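Tryptophane-5-halogenase (Microbispora sp. ATCC PTA-5024, PDB 5UAO) probably uses FAD to chlorinate a tryptophan side chain at its 5-position within the lanthipeptide NAI-107 as that antibiotic is made. Local coordinates at residues D23-P26 against G27-R30; P90-F93 against Y94-R98; R205-G208 against P209-G213. One frame throughout, in Å; residues are numbered along the deposited sequence.

Contact 1: D23-P26 against G27-R30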
ATOM      1  N   ASP A  23     -26.952   1.327 -26.704  1.00 64.71           N
ATOM      2  CA  ASP A  23     -28.320   0.934 -27.021  1.00 64.99           C
ATOM      3  C   ASP A  23     -28.468  -0.125 -28.137  1.00 67.31           C
ATOM      4  O   ASP A  23     -29.505  -0.774 -28.224  1.00 75.63           O
ATOM      5  CB  ASP A  23     -29.126   2.177 -27.405  1.00 20.00           C
ATOM      6  CG  ASP A  23     -29.365   3.103 -26.229  1.00 20.00           C
ATOM      7  OD1 ASP A  23     -29.164   2.666 -25.076  1.00 20.00           O
ATOM      8  OD2 ASP A  23     -29.752   4.283 -26.360  1.00 20.00           O
ATOM      9  N   ASP A  24     -27.352  -0.336 -28.811  1.00 66.88           N
ATOM     10  CA  ASP A  24     -27.152  -1.096 -30.006  1.00 69.42           C
ATOM     11  C   ASP A  24     -26.669  -2.461 -29.640  1.00 70.93           C
ATOM     12  O   ASP A  24     -27.116  -3.457 -30.140  1.00 85.87           O
ATOM     13  CB  ASP A  24     -25.950  -0.429 -30.662  1.00 20.00           C
ATOM     14  CG  ASP A  24     -26.133  -0.154 -32.105  1.00 20.00           C
ATOM     15  OD1 ASP A  24     -26.786   0.848 -32.443  1.00 20.00           O
ATOM     16  OD2 ASP A  24     -25.562  -0.909 -32.904  1.00 20.00           O
ATOM     17  N   ASP A  25     -25.696  -2.435 -28.756  1.00 71.12           N
ATOM     18  CA  ASP A  25     -24.861  -3.564 -28.252  1.00 65.28           C
ATOM     19  C   ASP A  25     -25.732  -4.732 -27.795  1.00 63.93           C
ATOM     20  O   ASP A  25     -26.426  -4.632 -26.774  1.00 63.90           O
ATOM     21  CB  ASP A  25     -23.961  -3.105 -27.088  1.00 66.57           C
ATOM     22  CG  ASP A  25     -22.775  -4.057 -26.807  1.00 68.90           C
ATOM     23  OD1 ASP A  25     -22.668  -5.200 -27.355  1.00 69.59           O
ATOM     24  OD2 ASP A  25     -21.922  -3.622 -26.003  1.00 68.13           O
ATOM     25  N   PRO A  26     -25.709  -5.836 -28.563  1.00 63.77           N
ATOM     26  CA  PRO A  26     -26.450  -7.041 -28.197  1.00 59.16           C
ATOM     27  C   PRO A  26     -25.555  -7.861 -27.230  1.00 54.17           C
ATOM     28  O   PRO A  26     -25.957  -8.914 -26.720  1.00 58.16           O
ATOM     29  CB  PRO A  26     -26.605  -7.733 -29.547  1.00 57.28           C
ATOM     30  CG  PRO A  26     -25.269  -7.464 -30.217  1.00 59.93           C
ATOM     31  CD  PRO A  26     -24.818  -6.092 -29.721  1.00 61.69           C
ATOM     32  N   GLY A  27     -24.331  -7.363 -27.041  1.00 49.78           N
ATOM     33  CA  GLY A  27     -23.357  -7.885 -26.071  1.00 50.72           C
ATOM     34  C   GLY A  27     -23.382  -7.164 -24.710  1.00 47.53           C
ATOM     35  O   GLY A  27     -22.652  -7.539 -23.810  1.00 41.98           O
ATOM     36  N   ALA A  28     -24.237  -6.140 -24.536  1.00 44.67           N
ATOM     37  CA  ALA A  28     -24.236  -5.367 -23.288  1.00 43.57           C
ATOM     38  C   ALA A  28     -24.673  -6.174 -22.070  1.00 37.24           C
ATOM     39  O   ALA A  28     -25.515  -7.022 -22.167  1.00 37.98           O
ATOM     40  CB  ALA A  28     -25.114  -4.122 -23.414  1.00 44.38           C
ATOM     41  N   ILE A  29     -24.113  -5.853 -20.903  1.00 37.04           N
ATOM     42  CA  ILE A  29     -24.595  -6.413 -19.632  1.00 33.51           C
ATOM     43  C   ILE A  29     -25.700  -5.527 -19.132  1.00 33.75           C
ATOM     44  O   ILE A  29     -25.441  -4.426 -18.608  1.00 34.73           O
ATOM     45  CB  ILE A  29     -23.442  -6.554 -18.612  1.00 34.86           C
ATOM     46  CG1 ILE A  29     -22.598  -7.775 -19.038  1.00 40.91           C
ATOM     47  CG2 ILE A  29     -23.971  -6.745 -17.200  1.00 35.93           C
ATOM     48  CD1 ILE A  29     -21.216  -7.847 -18.450  1.00 45.32           C
ATOM     49  N   ARG A  30     -26.922  -6.046 -19.219  1.00 31.17           N
ATOM     50  CA  ARG A  30     -28.113  -5.276 -18.929  1.00 33.90           C
ATOM     51  C   ARG A  30     -28.868  -5.735 -17.680  1.00 31.46           C
ATOM     52  O   ARG A  30     -29.619  -4.961 -17.092  1.00 29.13           O
ATOM     53  CB  ARG A  30     -29.088  -5.370 -20.136  1.00 37.21           C
ATOM     54  CG  ARG A  30     -28.563  -4.715 -21.432  1.00 43.98           C
ATOM     55  CD  ARG A  30     -29.627  -4.700 -22.536  1.00 46.76           C
ATOM     56  NE  ARG A  30     -29.058  -4.331 -23.848  1.00 54.90           N
ATOM     57  CZ  ARG A  30     -28.620  -3.112 -24.192  1.00 56.39           C
ATOM     58  NH1 ARG A  30     -28.677  -2.087 -23.319  1.00 56.30           N
ATOM     59  NH2 ARG A  30     -28.132  -2.900 -25.426  1.00 52.49           N
TER

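Contact 2: P90-F93 against Y94-R98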
ATOM      1  N   PRO A  90     -30.485   9.642   6.658  1.00 32.82           N
ATOM      2  CA  PRO A  90     -30.214   9.255   8.054  1.00 33.30           C
ATOM      3  C   PRO A  90     -31.362   9.318   9.002  1.00 32.27           C
ATOM      4  O   PRO A  90     -31.408   8.511   9.916  1.00 30.80           O
ATOM      5  CB  PRO A  90     -29.118  10.203   8.491  1.00 32.75           C
ATOM      6  CG  PRO A  90     -29.060  11.278   7.483  1.00 36.28           C
ATOM      7  CD  PRO A  90     -29.580  10.718   6.192  1.00 38.87           C
ATOM      8  N   ALA A  91     -32.303  10.256   8.808  1.00 30.90           N
ATOM      9  CA  ALA A  91     -33.438  10.339   9.712  1.00 30.24           C
ATOM     10  C   ALA A  91     -34.303   9.086   9.554  1.00 28.23           C
ATOM     11  O   ALA A  91     -34.722   8.446  10.531  1.00 33.63           O
ATOM     12  CB  ALA A  91     -34.249  11.641   9.447  1.00 34.89           C
ATOM     13  N   GLU A  92     -34.535   8.700   8.320  1.00 29.79           N
ATOM     14  CA  GLU A  92     -35.278   7.485   8.024  1.00 32.11           C
ATOM     15  C   GLU A  92     -34.602   6.214   8.541  1.00 30.54           C
ATOM     16  O   GLU A  92     -35.249   5.313   9.055  1.00 32.26           O
ATOM     17  CB  GLU A  92     -35.472   7.338   6.510  1.00 38.65           C
ATOM     18  CG  GLU A  92     -36.485   6.260   6.120  1.00 42.10           C
ATOM     19  CD  GLU A  92     -36.716   6.170   4.608  1.00 47.60           C
ATOM     20  OE1 GLU A  92     -35.754   5.857   3.849  1.00 41.54           O
ATOM     21  OE2 GLU A  92     -37.887   6.399   4.198  1.00 49.04           O
ATOM     22  N   PHE A  93     -33.314   6.144   8.345  1.00 29.61           N
ATOM     23  CA  PHE A  93     -32.501   5.022   8.882  1.00 29.43           C
ATOM     24  C   PHE A  93     -32.656   4.942  10.391  1.00 27.81           C
ATOM     25  O   PHE A  93     -32.926   3.846  10.971  1.00 26.60           O
ATOM     26  CB  PHE A  93     -31.046   5.178   8.483  1.00 27.79           C
ATOM     27  CG  PHE A  93     -30.152   4.080   8.979  1.00 28.01           C
ATOM     28  CD1 PHE A  93     -30.088   2.889   8.317  1.00 27.35           C
ATOM     29  CD2 PHE A  93     -29.340   4.278  10.103  1.00 28.48           C
ATOM     30  CE1 PHE A  93     -29.247   1.873   8.753  1.00 29.86           C
ATOM     31  CE2 PHE A  93     -28.519   3.268  10.536  1.00 31.64           C
ATOM     32  CZ  PHE A  93     -28.481   2.071   9.857  1.00 29.52           C
ATOM     33  N   TYR A  94     -32.553   6.082  11.050  1.00 26.99           N
ATOM     34  CA  TYR A  94     -32.678   6.071  12.496  1.00 29.03           C
ATOM     35  C   TYR A  94     -34.073   5.656  12.952  1.00 31.79           C
ATOM     36  O   TYR A  94     -34.276   4.940  13.963  1.00 28.95           O
ATOM     37  CB  TYR A  94     -32.295   7.412  13.132  1.00 28.67           C
ATOM     38  CG  TYR A  94     -30.823   7.541  13.486  1.00 30.92           C
ATOM     39  CD1 TYR A  94     -29.850   7.506  12.522  1.00 32.68           C
ATOM     40  CD2 TYR A  94     -30.420   7.779  14.780  1.00 34.51           C
ATOM     41  CE1 TYR A  94     -28.528   7.648  12.827  1.00 29.63           C
ATOM     42  CE2 TYR A  94     -29.083   7.946  15.098  1.00 32.13           C
ATOM     43  CZ  TYR A  94     -28.148   7.846  14.133  1.00 29.26           C
ATOM     44  OH  TYR A  94     -26.832   8.029  14.469  1.00 30.04           O
ATOM     45  N   GLN A  95     -35.042   6.075  12.186  1.00 30.14           N
ATOM     46  CA  GLN A  95     -36.403   5.773  12.517  1.00 34.48           C
ATOM     47  C   GLN A  95     -36.696   4.272  12.342  1.00 31.67           C
ATOM     48  O   GLN A  95     -37.370   3.678  13.142  1.00 31.64           O
ATOM     49  CB  GLN A  95     -37.316   6.630  11.599  1.00 39.92           C
ATOM     50  CG  GLN A  95     -38.798   6.419  11.780  1.00 50.65           C
ATOM     51  CD  GLN A  95     -39.221   6.722  13.203  1.00 62.50           C
ATOM     52  OE1 GLN A  95     -38.577   7.526  13.902  1.00 75.56           O
ATOM     53  NE2 GLN A  95     -40.297   6.076  13.652  1.00 65.27           N
ATOM     54  N   HIS A  96     -36.237   3.687  11.259  1.00 29.16           N
ATOM     55  CA  HIS A  96     -36.567   2.313  10.949  1.00 33.02           C
ATOM     56  C   HIS A  96     -35.602   1.343  11.575  1.00 31.49           C
ATOM     57  O   HIS A  96     -35.988   0.231  11.927  1.00 35.26           O
ATOM     58  CB  HIS A  96     -36.533   2.094   9.458  1.00 33.39           C
ATOM     59  CG  HIS A  96     -37.764   2.538   8.756  1.00 38.45           C
ATOM     60  ND1 HIS A  96     -38.134   3.863   8.659  1.00 46.94           N
ATOM     61  CD2 HIS A  96     -38.709   1.832   8.104  1.00 39.18           C
ATOM     62  CE1 HIS A  96     -39.263   3.952   7.980  1.00 43.07           C
ATOM     63  NE2 HIS A  96     -39.640   2.735   7.643  1.00 49.38           N
ATOM     64  N   VAL A  97     -34.338   1.690  11.675  1.00 28.39           N
ATOM     65  CA  VAL A  97     -33.373   0.642  12.168  1.00 28.24           C
ATOM     66  C   VAL A  97     -33.101   0.780  13.674  1.00 29.02           C
ATOM     67  O   VAL A  97     -32.769  -0.205  14.349  1.00 26.68           O
ATOM     68  CB  VAL A  97     -32.076   0.668  11.367  1.00 27.11           C
ATOM     69  CG1 VAL A  97     -31.026  -0.354  11.915  1.00 27.30           C
ATOM     70  CG2 VAL A  97     -32.404   0.400   9.913  1.00 26.23           C
ATOM     71  N   ARG A  98     -33.240   1.991  14.192  1.00 27.55           N
ATOM     72  CA  ARG A  98     -32.979   2.289  15.565  1.00 30.86           C
ATOM     73  C   ARG A  98     -31.558   1.892  16.036  1.00 28.67           C
ATOM     74  O   ARG A  98     -31.406   1.195  17.007  1.00 28.34           O
ATOM     75  CB  ARG A  98     -34.090   1.713  16.470  1.00 38.09           C
ATOM     76  CG  ARG A  98     -35.443   2.472  16.306  1.00 46.42           C
ATOM     77  CD  ARG A  98     -36.647   1.803  16.989  1.00 50.82           C
ATOM     78  NE  ARG A  98     -36.238   1.043  18.169  1.00 58.96           N
ATOM     79  CZ  ARG A  98     -36.864  -0.025  18.664  1.00 64.87           C
ATOM     80  NH1 ARG A  98     -38.017  -0.456  18.123  1.00 64.21           N
ATOM     81  NH2 ARG A  98     -36.327  -0.662  19.726  1.00 57.02           N
TER

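Contact 3: R205-G208 against P209-G213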
ATOM      1  N   ARG A 205     -26.457 -23.893 -13.787  1.00 35.18           N
ATOM      2  CA  ARG A 205     -26.083 -24.515 -15.011  1.00 36.19           C
ATOM      3  C   ARG A 205     -25.091 -23.672 -15.782  1.00 31.74           C
ATOM      4  O   ARG A 205     -25.401 -22.556 -16.194  1.00 34.09           O
ATOM      5  CB  ARG A 205     -27.326 -24.771 -15.837  1.00 39.48           C
ATOM      6  CG  ARG A 205     -27.113 -25.781 -16.930  1.00 54.28           C
ATOM      7  CD  ARG A 205     -27.905 -27.057 -16.655  1.00 65.43           C
ATOM      8  NE  ARG A 205     -27.401 -28.089 -17.535  1.00 79.74           N
ATOM      9  CZ  ARG A 205     -27.035 -29.323 -17.184  1.00 95.16           C
ATOM     10  NH1 ARG A 205     -27.195 -29.789 -15.939  1.00 99.89           N
ATOM     11  NH2 ARG A 205     -26.540 -30.128 -18.123  1.00 88.95           N
ATOM     12  N   LEU A 206     -23.905 -24.223 -16.002  1.00 32.38           N
ATOM     13  CA  LEU A 206     -22.846 -23.560 -16.789  1.00 32.26           C
ATOM     14  C   LEU A 206     -23.143 -23.776 -18.251  1.00 32.54           C
ATOM     15  O   LEU A 206     -23.759 -24.754 -18.585  1.00 32.69           O
ATOM     16  CB  LEU A 206     -21.476 -24.163 -16.441  1.00 33.00           C
ATOM     17  CG  LEU A 206     -21.050 -24.198 -14.958  1.00 36.37           C
ATOM     18  CD1 LEU A 206     -19.613 -24.643 -14.830  1.00 36.78           C
ATOM     19  CD2 LEU A 206     -21.269 -22.843 -14.300  1.00 38.94           C
ATOM     20  N   ASP A 207     -22.712 -22.884 -19.125  1.00 37.02           N
ATOM     21  CA  ASP A 207     -22.800 -23.133 -20.582  1.00 39.61           C
ATOM     22  C   ASP A 207     -21.450 -22.962 -21.240  1.00 41.98           C
ATOM     23  O   ASP A 207     -21.353 -22.932 -22.454  1.00 43.43           O
ATOM     24  CB  ASP A 207     -23.819 -22.227 -21.250  1.00 41.63           C
ATOM     25  CG  ASP A 207     -23.416 -20.770 -21.186  1.00 49.24           C
ATOM     26  OD1 ASP A 207     -22.394 -20.472 -20.519  1.00 47.98           O
ATOM     27  OD2 ASP A 207     -24.128 -19.927 -21.770  1.00 50.96           O
ATOM     28  N   GLY A 208     -20.403 -22.845 -20.440  1.00 42.42           N
ATOM     29  CA  GLY A 208     -19.089 -22.890 -20.972  1.00 45.06           C
ATOM     30  C   GLY A 208     -18.106 -22.800 -19.837  1.00 48.79           C
ATOM     31  O   GLY A 208     -18.485 -22.846 -18.652  1.00 47.71           O
ATOM     32  N   PRO A 209     -16.829 -22.690 -20.202  1.00 53.01           N
ATOM     33  CA  PRO A 209     -15.800 -22.440 -19.226  1.00 55.00           C
ATOM     34  C   PRO A 209     -16.078 -21.085 -18.553  1.00 52.02           C
ATOM     35  O   PRO A 209     -16.328 -20.046 -19.261  1.00 39.51           O
ATOM     36  CB  PRO A 209     -14.495 -22.428 -20.055  1.00 61.94           C
ATOM     37  CG  PRO A 209     -14.905 -22.181 -21.476  1.00 62.15           C
ATOM     38  CD  PRO A 209     -16.324 -22.657 -21.596  1.00 61.96           C
ATOM     39  N   ASP A 210     -16.151 -21.131 -17.215  1.00 42.82           N
ATOM     40  CA  ASP A 210     -16.232 -19.924 -16.408  1.00 38.07           C
ATOM     41  C   ASP A 210     -17.448 -19.055 -16.677  1.00 37.86           C
ATOM     42  O   ASP A 210     -17.384 -17.835 -16.448  1.00 39.11           O
ATOM     43  CB  ASP A 210     -14.982 -19.081 -16.701  1.00 45.16           C
ATOM     44  CG  ASP A 210     -13.696 -19.734 -16.192  1.00 48.17           C
ATOM     45  OD1 ASP A 210     -13.747 -20.752 -15.441  1.00 49.28           O
ATOM     46  OD2 ASP A 210     -12.631 -19.156 -16.498  1.00 55.95           O
ATOM     47  N   HIS A 211     -18.548 -19.651 -17.168  1.00 33.79           N
ATOM     48  CA  HIS A 211     -19.718 -18.885 -17.602  1.00 30.33           C
ATOM     49  C   HIS A 211     -21.011 -19.625 -17.149  1.00 36.36           C
ATOM     50  O   HIS A 211     -21.231 -20.790 -17.546  1.00 31.95           O
ATOM     51  CB  HIS A 211     -19.712 -18.681 -19.114  1.00 33.46           C
ATOM     52  CG  HIS A 211     -20.814 -17.769 -19.592  1.00 35.24           C
ATOM     53  ND1 HIS A 211     -20.702 -16.396 -19.577  1.00 40.77           N
ATOM     54  CD2 HIS A 211     -22.060 -18.035 -20.056  1.00 37.38           C
ATOM     55  CE1 HIS A 211     -21.840 -15.858 -20.008  1.00 41.58           C
ATOM     56  NE2 HIS A 211     -22.690 -16.834 -20.277  1.00 39.35           N
ATOM     57  N   VAL A 212     -21.821 -18.965 -16.298  1.00 29.40           N
ATOM     58  CA  VAL A 212     -23.070 -19.496 -15.832  1.00 32.61           C
ATOM     59  C   VAL A 212     -24.040 -19.162 -16.934  1.00 33.16           C
ATOM     60  O   VAL A 212     -24.157 -17.995 -17.297  1.00 28.73           O
ATOM     61  CB  VAL A 212     -23.510 -18.901 -14.454  1.00 30.09           C
ATOM     62  CG1 VAL A 212     -24.946 -19.300 -14.105  1.00 34.15           C
ATOM     63  CG2 VAL A 212     -22.529 -19.366 -13.344  1.00 27.64           C
ATOM     64  N   GLY A 213     -24.750 -20.182 -17.445  1.00 33.80           N
ATOM     65  CA  GLY A 213     -25.783 -19.990 -18.463  1.00 34.42           C
ATOM     66  C   GLY A 213     -27.154 -19.736 -17.875  1.00 33.63           C
ATOM     67  O   GLY A 213     -27.990 -19.097 -18.500  1.00 34.70           O
TER

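Contact 1: D23-P26 against G27-R30
D25 holds its CG anti to the backbone N (chi1 -162°), which swings the carboxylate forward onto the G27 amide, while R30 sets CG opposite its own carbonyl carbon (chi1 -65°) and runs extended as far as NE, bringing the guanidinium back to the backbone oxygen of D25. The aspartate side chain forms an Asx turn overlapping a roughly type I beta turn, D25 to A28, in the loop that leads into strand 31-35. The Asx bond joins G27 N to D25 OD1 at 2.7 Å; it is bent (132° at the hydrogen), and the donor comes from well above the carboxylate plane. D25 O has two weak partners: A28 N reaches it at a long 3.5 Å, closing the beta turn, and R30 NH2 at 2.8 Å with a strongly bent geometry. NH2 is shared, its stronger bond going to A22 O just ahead of the turn. The other carboxylate oxygen, D25 OD2, makes a salt bridge with R378, so this buried side chain ties the turn to the protein beyond it. With an alanine here, the G27 amide would probably lose its side-chain acceptor and R378 would be left without its carboxylate mate. The A28 methyl packs against D25, with the two CB atoms 4.0 Å apart, and also covers one face of the R30 guanidinium, its CB standing 3.7 Å above the plane over the centre.

Contact 2: P90-F93 against Y94-R98
P90 to Y94, A91 to Q95, E92 to H96 and F93 to V97 are linked by successive i to i+4 backbone hydrogen bonds, the evidence that one alpha-helix, 90-97, spans both segments. P90 O accepts Y94 N at 2.9 Å, and the bond at the far end is the shortest of the four, V97 N to F93 O at 2.7 Å. R98 ends the helix by turning to positive phi (55°).

A polar side chain joins the backbone set at one point: H96 ND1 makes a weak, bent bond of 3.3 Å to E92 O, which also accepts H96 N, so this carbonyl meets two donors of one residue. The E92 carboxylate is engaged elsewhere, by a salt bridge to R191 and a hydrogen bond to Y184, both of helix 178-191.

The apolar contacts centre on F93. With CG anti to its backbone N (chi1 -180°), the ring lies beside the next turn, where V97 CB stands over one face in a CH-pi contact, 4.2 Å from the ring centroid and 15° off the normal. The V97 methyl CG2 touches F93 CE1 at 3.7 Å, and across the ring from CE1, F93 CD2 lies 4.1 Å from Y94 CD1.

Three helices receive the side chains that radiate from this one: F93 and V97 meet Y184 of helix 178-191, P90 and Y94 lean on N519 of helix 517-524, and F93 takes an edge-to-face contact with H83 of helix 76-85, while the Y94 hydroxyl bonds W101 in the short strand 100-102.

Contact 3: R205-G208 against P209-G213
R205-G208 and P209-G213 form the closed end of a beta hairpin at the protein surface, where strand 195-208 turns back into strand 211-217. The reversal is a type II beta turn from G208 to H211, with P209 and D210 at its corners; D210 takes the positive phi (61°) that the second corner of such a turn requires.

Two backbone hydrogen bonds establish the antiparallel register. G213 N donates to R205 O at 2.8 Å, lying in the carbonyl plane, and D207 N donates to H211 O at 3.0 Å. They flank the non-hydrogen-bonded pair L206 and V212, whose CA atoms are 4.2 Å apart. H211 O is also approached by L206 CA at 3.3 Å in a CA-H...O contact. The short strand segments run 119° apart, far from a flat antiparallel arrangement, so the paired strands are strongly twisted against each other at this end.

Side chains add little to this backbone pairing. Those of L206 and V212 diverge from their bridge, yet the leucine bends back until its CD2 meets V212 CG2 at 3.8 Å. D207 places CG between its backbone N and carbonyl carbon (chi1 65°), and this folds the carboxylate back across the hairpin, CG coming within 3.7 Å of G213 CA. The placement of the H211 ring is itself uncertain, and its approach to the D207 carboxylate is doubtful.

R205 pairs with E203 on its own strand, and D210, in the turn, forms a salt bridge to R338 on strand 337-338. V212 N bonds N340, and within the mixed sheet strand 211-217 lies between 195-208 and 222-223, while 195-208 has the parallel strand 56-61 on its other side.

Overall arrangement
The three contacts follow one another along the chain without touching. Contacts 1 and 3 are neighbours on the same side of the molecule, with centres about 19 Å apart and nearest atoms about 8 Å. Contact 1 is the loop leading into strand 31-35 of the eight-stranded mixed sheet; contact 3 is part of that sheet, at the turn between strands 195-208 and 211-217. Contact 2 lies far from either, its centre about 38 Å from that of contact 1 and 41 Å from that of contact 3. The side chains of F93 in contact 2 and V212 in contact 3 are each about 12 Å from the bound FAD, and at this distance neither touches it.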